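Local structure of twitching motility pilus retraction protein (Geobacter sulfurreducens PCA, 5ZFQ) at residues R279-Q292 / L307-R321. The protein probably uses ATP hydrolysis, as a six-subunit motor of the type II/IV secretion ATPase family, to drive retraction of type IV pili. Numbering follows the deposited sequence.
Sequences RAQLSFVLEGVMSQ and LEVMVPNPAIRNLIR
Arg317 reaches from helix 314-321 to the C-terminal end of helix 275-285, where its NH1 donates to two carbonyl oxygens: Ser283 O at 2.6 Å, close to the guanidinium plane, and Leu286 O at 3.0 Å, tilted from that plane but within the plane of its own carbonyl. This grip sits beside an antiparallel beta hairpin, strands 286-296 and 303-310, which closes one side of the ATPase domain's mixed sheet; the helix before it and the helix after it pack nearly antiparallel, their axes 8.1 Å apart. The side chain of Arg317 runs extended from CG to NE (chi2 -172°, chi3 -172°), which carries NH1 to carbonyls at the end of the helix. Its NH2 makes a weak hydrogen bond to Glu287 OE2, part of a salt bridge, the two flat groups turned 50° apart, while Pro312 CB lies over the centre of one guanidinium face. The two NH1 bonds, the salt bridge and Pro312 CB together help hold the guanidinium in its orientation.

Further along the helix pair, Ile320 CG2 rests on Leu282 CB at 4.0 Å, and its CD1 meets Leu286 CD2, the two side chains crossing at about a right angle. Met310 bends back at chi2 and chi3, putting its CE against both Leu286 CD2 and Val289 CG2; helices 259-268 and 328-333 also touch this methionine.

In the hairpin, Val289 pairs with Met310 and Ser291 with Glu308, each a hydrogen-bonded pair. Strand 150-155 adjoins 286-296 on its other side, and Ser291 OG is hydrogen-bonded to Thr155 OG1, while the Glu308 carboxylate bonds to Met344 N and Ala259 N. At the next, non-hydrogen-bonded pair, the Gln292 and Leu307 side chains lie side by side, pointing the same way, beyond the bond from Ser291 N to Glu308 O at 2.8 Å.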
loop_
_atom_site.group_PDB
_atom_site.type_symbol
_atom_site.label_atom_id
_atom_site.label_comp_id
_atom_site.label_asym_id
_atom_site.label_seq_id
_atom_site.Cartn_x
_atom_site.Cartn_y
_atom_site.Cartn_z
ATOM N N ARG A 279 -5.325 -16.666 -23.052
ATOM C CA ARG A 279 -6.122 -16.937 -24.238
ATOM C C ARG A 279 -5.836 -18.324 -24.839
ATOM O O ARG A 279 -6.756 -19.016 -25.294
ATOM C CB ARG A 279 -5.868 -15.860 -25.291
ATOM C CG ARG A 279 -6.519 -14.515 -25.010
ATOM C CD ARG A 279 -6.517 -13.684 -26.271
ATOM N NE ARG A 279 -5.164 -13.525 -26.802
ATOM C CZ ARG A 279 -4.414 -12.452 -26.582
ATOM N NH1 ARG A 279 -4.913 -11.452 -25.850
ATOM N NH2 ARG A 279 -3.187 -12.374 -27.090
ATOM N N ALA A 280 -4.559 -18.714 -24.855
ATOM C CA ALA A 280 -4.155 -20.024 -25.365
ATOM C C ALA A 280 -4.727 -21.112 -24.479
ATOM O O ALA A 280 -5.233 -22.115 -24.966
ATOM C CB ALA A 280 -2.633 -20.133 -25.445
ATOM N N GLN A 281 -4.655 -20.885 -23.173
ATOM C CA GLN A 281 -5.264 -21.766 -22.191
ATOM C C GLN A 281 -6.772 -21.878 -22.366
ATOM O O GLN A 281 -7.334 -22.991 -22.393
ATOM C CB GLN A 281 -4.962 -21.271 -20.782
ATOM C CG GLN A 281 -3.723 -21.875 -20.172
ATOM C CD GLN A 281 -3.319 -21.156 -18.914
ATOM O OE1 GLN A 281 -3.155 -19.930 -18.915
ATOM N NE2 GLN A 281 -3.179 -21.901 -17.823
ATOM N N LEU A 282 -7.436 -20.729 -22.471
ATOM C CA LEU A 282 -8.879 -20.719 -22.603
ATOM C C LEU A 282 -9.306 -21.468 -23.846
ATOM O O LEU A 282 -10.304 -22.192 -23.829
ATOM C CB LEU A 282 -9.411 -19.296 -22.665
ATOM C CG LEU A 282 -9.798 -18.606 -21.368
ATOM C CD1 LEU A 282 -10.116 -17.143 -21.679
ATOM C CD2 LEU A 282 -10.984 -19.307 -20.737
ATOM N N SER A 283 -8.542 -21.289 -24.926
ATOM C CA SER A 283 -8.920 -21.878 -26.205
ATOM C C SER A 283 -8.880 -23.391 -26.076
ATOM O O SER A 283 -9.673 -24.098 -26.700
ATOM C CB SER A 283 -8.010 -21.394 -27.357
ATOM O OG SER A 283 -6.637 -21.681 -27.138
ATOM N N PHE A 284 -7.971 -23.869 -25.234
ATOM C CA PHE A 284 -7.764 -25.296 -25.034
ATOM C C PHE A 284 -8.818 -25.931 -24.102
ATOM O O PHE A 284 -9.371 -26.992 -24.422
ATOM C CB PHE A 284 -6.338 -25.531 -24.497
ATOM C CG PHE A 284 -6.066 -26.948 -24.074
ATOM C CD1 PHE A 284 -6.563 -28.032 -24.808
ATOM C CD2 PHE A 284 -5.292 -27.207 -22.950
ATOM C CE1 PHE A 284 -6.312 -29.350 -24.418
ATOM C CE2 PHE A 284 -5.032 -28.522 -22.556
ATOM C CZ PHE A 284 -5.550 -29.592 -23.299
ATOM N N VAL A 285 -9.100 -25.280 -22.971
ATOM C CA VAL A 285 -9.839 -25.939 -21.892
ATOM C C VAL A 285 -11.332 -25.566 -21.813
ATOM O O VAL A 285 -12.127 -26.326 -21.238
ATOM C CB VAL A 285 -9.189 -25.656 -20.492
ATOM C CG1 VAL A 285 -7.711 -25.998 -20.483
ATOM C CG2 VAL A 285 -9.422 -24.225 -20.062
ATOM N N LEU A 286 -11.711 -24.421 -22.385
ATOM C CA LEU A 286 -13.108 -23.959 -22.356
ATOM C C LEU A 286 -14.002 -24.939 -23.084
ATOM O O LEU A 286 -13.740 -25.273 -24.244
ATOM C CB LEU A 286 -13.236 -22.575 -22.993
ATOM C CG LEU A 286 -14.411 -21.660 -22.646
ATOM C CD1 LEU A 286 -14.576 -21.498 -21.131
ATOM C CD2 LEU A 286 -14.216 -20.303 -23.300
ATOM N N GLU A 287 -15.036 -25.430 -22.405
ATOM C CA GLU A 287 -15.933 -26.415 -23.014
ATOM C C GLU A 287 -17.332 -25.848 -23.128
ATOM O O GLU A 287 -18.204 -26.436 -23.770
ATOM C CB GLU A 287 -15.947 -27.730 -22.223
ATOM C CG GLU A 287 -14.672 -28.574 -22.374
ATOM C CD GLU A 287 -14.362 -28.950 -23.835
ATOM O OE1 GLU A 287 -15.313 -29.060 -24.657
ATOM O OE2 GLU A 287 -13.157 -29.113 -24.161
ATOM N N GLY A 288 -17.545 -24.686 -22.526
ATOM C CA GLY A 288 -18.848 -24.061 -22.583
ATOM C C GLY A 288 -19.031 -22.866 -21.669
ATOM O O GLY A 288 -18.448 -22.774 -20.583
ATOM N N VAL A 289 -19.857 -21.939 -22.126
ATOM C CA VAL A 289 -20.168 -20.738 -21.367
ATOM C C VAL A 289 -21.664 -20.529 -21.401
ATOM O O VAL A 289 -22.273 -20.489 -22.467
ATOM C CB VAL A 289 -19.466 -19.465 -21.935
ATOM C CG1 VAL A 289 -19.860 -18.225 -21.115
ATOM C CG2 VAL A 289 -17.939 -19.658 -22.013
ATOM N N MET A 290 -22.261 -20.405 -20.235
ATOM C CA MET A 290 -23.664 -20.082 -20.176
ATOM C C MET A 290 -23.866 -18.749 -19.477
ATOM O O MET A 290 -23.427 -18.540 -18.355
ATOM C CB MET A 290 -24.432 -21.205 -19.493
ATOM C CG MET A 290 -24.344 -22.511 -20.287
ATOM S SD MET A 290 -25.060 -23.919 -19.426
ATOM C CE MET A 290 -24.377 -23.685 -17.823
ATOM N N SER A 291 -24.623 -17.883 -20.102
ATOM C CA SER A 291 -24.943 -16.611 -19.523
ATOM C C SER A 291 -26.412 -16.571 -19.271
ATOM O O SER A 291 -27.177 -16.803 -20.143
ATOM C CB SER A 291 -24.497 -15.513 -20.427
ATOM O OG SER A 291 -23.121 -15.432 -20.308
ATOM N N GLN A 292 -26.795 -16.230 -18.055
ATOM C CA GLN A 292 -28.179 -16.252 -17.673
ATOM C C GLN A 292 -28.820 -15.021 -17.140
ATOM O O GLN A 292 -28.188 -14.221 -16.540
ATOM C CB GLN A 292 -28.337 -17.285 -16.599
ATOM C CG GLN A 292 -27.893 -18.658 -17.014
ATOM C CD GLN A 292 -28.246 -19.692 -16.002
ATOM O OE1 GLN A 292 -28.669 -19.374 -14.927
ATOM N NE2 GLN A 292 -28.070 -20.931 -16.349
ATOM N N LEU A 307 -31.206 -17.325 -21.756
ATOM C CA LEU A 307 -29.927 -17.998 -21.663
ATOM C C LEU A 307 -29.118 -17.886 -22.950
ATOM O O LEU A 307 -29.600 -18.214 -24.048
ATOM C CB LEU A 307 -30.150 -19.473 -21.302
ATOM C CG LEU A 307 -28.962 -20.430 -21.253
ATOM C CD1 LEU A 307 -28.128 -20.283 -19.970
ATOM C CD2 LEU A 307 -29.478 -21.853 -21.438
ATOM N N GLU A 308 -27.871 -17.499 -22.811
ATOM C CA GLU A 308 -26.990 -17.446 -23.922
ATOM C C GLU A 308 -26.037 -18.594 -23.698
ATOM O O GLU A 308 -25.480 -18.723 -22.653
ATOM C CB GLU A 308 -26.264 -16.129 -23.948
ATOM C CG GLU A 308 -25.051 -16.144 -24.838
ATOM C CD GLU A 308 -24.723 -14.825 -25.452
ATOM O OE1 GLU A 308 -25.449 -14.370 -26.307
ATOM O OE2 GLU A 308 -23.725 -14.248 -25.095
ATOM N N VAL A 309 -25.876 -19.449 -24.693
ATOM C CA VAL A 309 -24.976 -20.579 -24.603
ATOM C C VAL A 309 -23.925 -20.587 -25.679
ATOM O O VAL A 309 -24.237 -20.547 -26.821
ATOM C CB VAL A 309 -25.731 -21.898 -24.781
ATOM C CG1 VAL A 309 -24.820 -23.079 -24.620
ATOM C CG2 VAL A 309 -26.891 -21.996 -23.840
ATOM N N MET A 310 -22.670 -20.687 -25.302
ATOM C CA MET A 310 -21.600 -20.779 -26.260
ATOM C C MET A 310 -20.876 -22.102 -26.121
ATOM O O MET A 310 -20.329 -22.379 -25.094
ATOM C CB MET A 310 -20.604 -19.678 -26.009
ATOM C CG MET A 310 -19.604 -19.463 -27.110
ATOM S SD MET A 310 -18.111 -20.415 -27.106
ATOM C CE MET A 310 -17.330 -20.038 -25.593
ATOM N N VAL A 311 -20.855 -22.902 -27.171
ATOM C CA VAL A 311 -20.153 -24.163 -27.169
ATOM C C VAL A 311 -19.013 -24.018 -28.129
ATOM O O VAL A 311 -19.216 -23.810 -29.289
ATOM C CB VAL A 311 -21.028 -25.311 -27.640
ATOM C CG1 VAL A 311 -20.307 -26.618 -27.442
ATOM C CG2 VAL A 311 -22.310 -25.348 -26.852
ATOM N N PRO A 312 -17.751 -24.141 -27.579
ATOM C CA PRO A 312 -16.641 -23.954 -28.518
ATOM C C PRO A 312 -16.476 -24.983 -29.594
ATOM O O PRO A 312 -16.848 -26.105 -29.424
ATOM C CB PRO A 312 -15.429 -23.989 -27.616
ATOM C CG PRO A 312 -15.918 -23.453 -26.359
ATOM C CD PRO A 312 -17.124 -24.244 -26.198
ATOM N N ASN A 313 -15.921 -24.558 -30.712
ATOM C CA ASN A 313 -15.666 -25.416 -31.844
ATOM C C ASN A 313 -14.338 -25.046 -32.426
ATOM O O ASN A 313 -13.782 -24.059 -32.049
ATOM C CB ASN A 313 -16.779 -25.387 -32.870
ATOM C CG ASN A 313 -17.046 -24.021 -33.420
ATOM O OD1 ASN A 313 -16.194 -23.173 -33.458
ATOM N ND2 ASN A 313 -18.240 -23.825 -33.866
ATOM N N PRO A 314 -13.785 -25.847 -33.312
ATOM C CA PRO A 314 -12.472 -25.445 -33.829
ATOM C C PRO A 314 -12.399 -23.956 -34.162
ATOM O O PRO A 314 -11.440 -23.283 -33.758
ATOM C CB PRO A 314 -12.335 -26.287 -35.093
ATOM C CG PRO A 314 -13.066 -27.526 -34.773
ATOM C CD PRO A 314 -14.243 -27.102 -33.940
ATOM N N ALA A 315 -13.432 -23.454 -34.839
ATOM C CA ALA A 315 -13.464 -22.074 -35.316
ATOM C C ALA A 315 -13.373 -21.041 -34.193
ATOM O O ALA A 315 -12.740 -19.989 -34.362
ATOM C CB ALA A 315 -14.734 -21.834 -36.148
ATOM N N ILE A 316 -13.998 -21.349 -33.058
ATOM C CA ILE A 316 -14.045 -20.431 -31.911
ATOM C C ILE A 316 -12.768 -20.486 -31.076
ATOM O O ILE A 316 -12.274 -19.459 -30.609
ATOM C CB ILE A 316 -15.290 -20.723 -31.019
ATOM C CG1 ILE A 316 -16.554 -20.277 -31.762
ATOM C CG2 ILE A 316 -15.170 -20.062 -29.637
ATOM C CD1 ILE A 316 -17.839 -20.435 -30.997
ATOM N N ARG A 317 -12.224 -21.683 -30.907
ATOM C CA ARG A 317 -10.980 -21.830 -30.163
ATOM C C ARG A 317 -9.874 -21.016 -30.826
ATOM O O ARG A 317 -9.030 -20.427 -30.138
ATOM C CB ARG A 317 -10.555 -23.297 -30.064
ATOM C CG ARG A 317 -11.516 -24.191 -29.332
ATOM C CD ARG A 317 -10.910 -25.584 -29.124
ATOM N NE ARG A 317 -11.902 -26.512 -28.591
ATOM C CZ ARG A 317 -12.285 -26.549 -27.317
ATOM N NH1 ARG A 317 -11.755 -25.709 -26.429
ATOM N NH2 ARG A 317 -13.209 -27.427 -26.928
ATOM N N ASN A 318 -9.885 -20.992 -32.162
ATOM C CA ASN A 318 -8.943 -20.172 -32.923
ATOM C C ASN A 318 -9.229 -18.676 -32.688
ATOM O O ASN A 318 -8.310 -17.895 -32.418
ATOM C CB ASN A 318 -8.994 -20.526 -34.422
ATOM C CG ASN A 318 -8.399 -21.913 -34.731
ATOM O OD1 ASN A 318 -8.182 -22.740 -33.830
ATOM N ND2 ASN A 318 -8.150 -22.173 -36.009
ATOM N N LEU A 319 -10.496 -18.279 -32.751
ATOM C CA LEU A 319 -10.848 -16.895 -32.449
ATOM C C LEU A 319 -10.337 -16.441 -31.069
ATOM O O LEU A 319 -9.778 -15.351 -30.943
ATOM C CB LEU A 319 -12.362 -16.699 -32.536
ATOM C CG LEU A 319 -12.963 -16.849 -33.937
ATOM C CD1 LEU A 319 -14.457 -16.494 -33.912
ATOM C CD2 LEU A 319 -12.190 -16.014 -34.966
ATOM N N ILE A 320 -10.505 -17.272 -30.040
ATOM C CA ILE A 320 -10.001 -16.911 -28.713
ATOM C C ILE A 320 -8.468 -16.784 -28.681
ATOM O O ILE A 320 -7.940 -15.781 -28.208
ATOM C CB ILE A 320 -10.475 -17.917 -27.640
ATOM C CG1 ILE A 320 -11.987 -17.787 -27.449
ATOM C CG2 ILE A 320 -9.793 -17.656 -26.313
ATOM C CD1 ILE A 320 -12.609 -18.902 -26.665
ATOM N N ARG A 321 -7.759 -17.773 -29.217
ATOM C CA ARG A 321 -6.296 -17.773 -29.185
ATOM C C ARG A 321 -5.658 -16.643 -30.002
ATOM O O ARG A 321 -4.604 -16.115 -29.641
ATOM C CB ARG A 321 -5.768 -19.112 -29.689
ATOM C CG ARG A 321 -4.381 -19.447 -29.193
ATOM C CD ARG A 321 -3.873 -20.705 -29.851
ATOM N NE ARG A 321 -3.947 -20.572 -31.304
ATOM C CZ ARG A 321 -4.836 -21.205 -32.067
ATOM N NH1 ARG A 321 -5.721 -22.047 -31.505
ATOM N NH2 ARG A 321 -4.836 -20.995 -33.383
#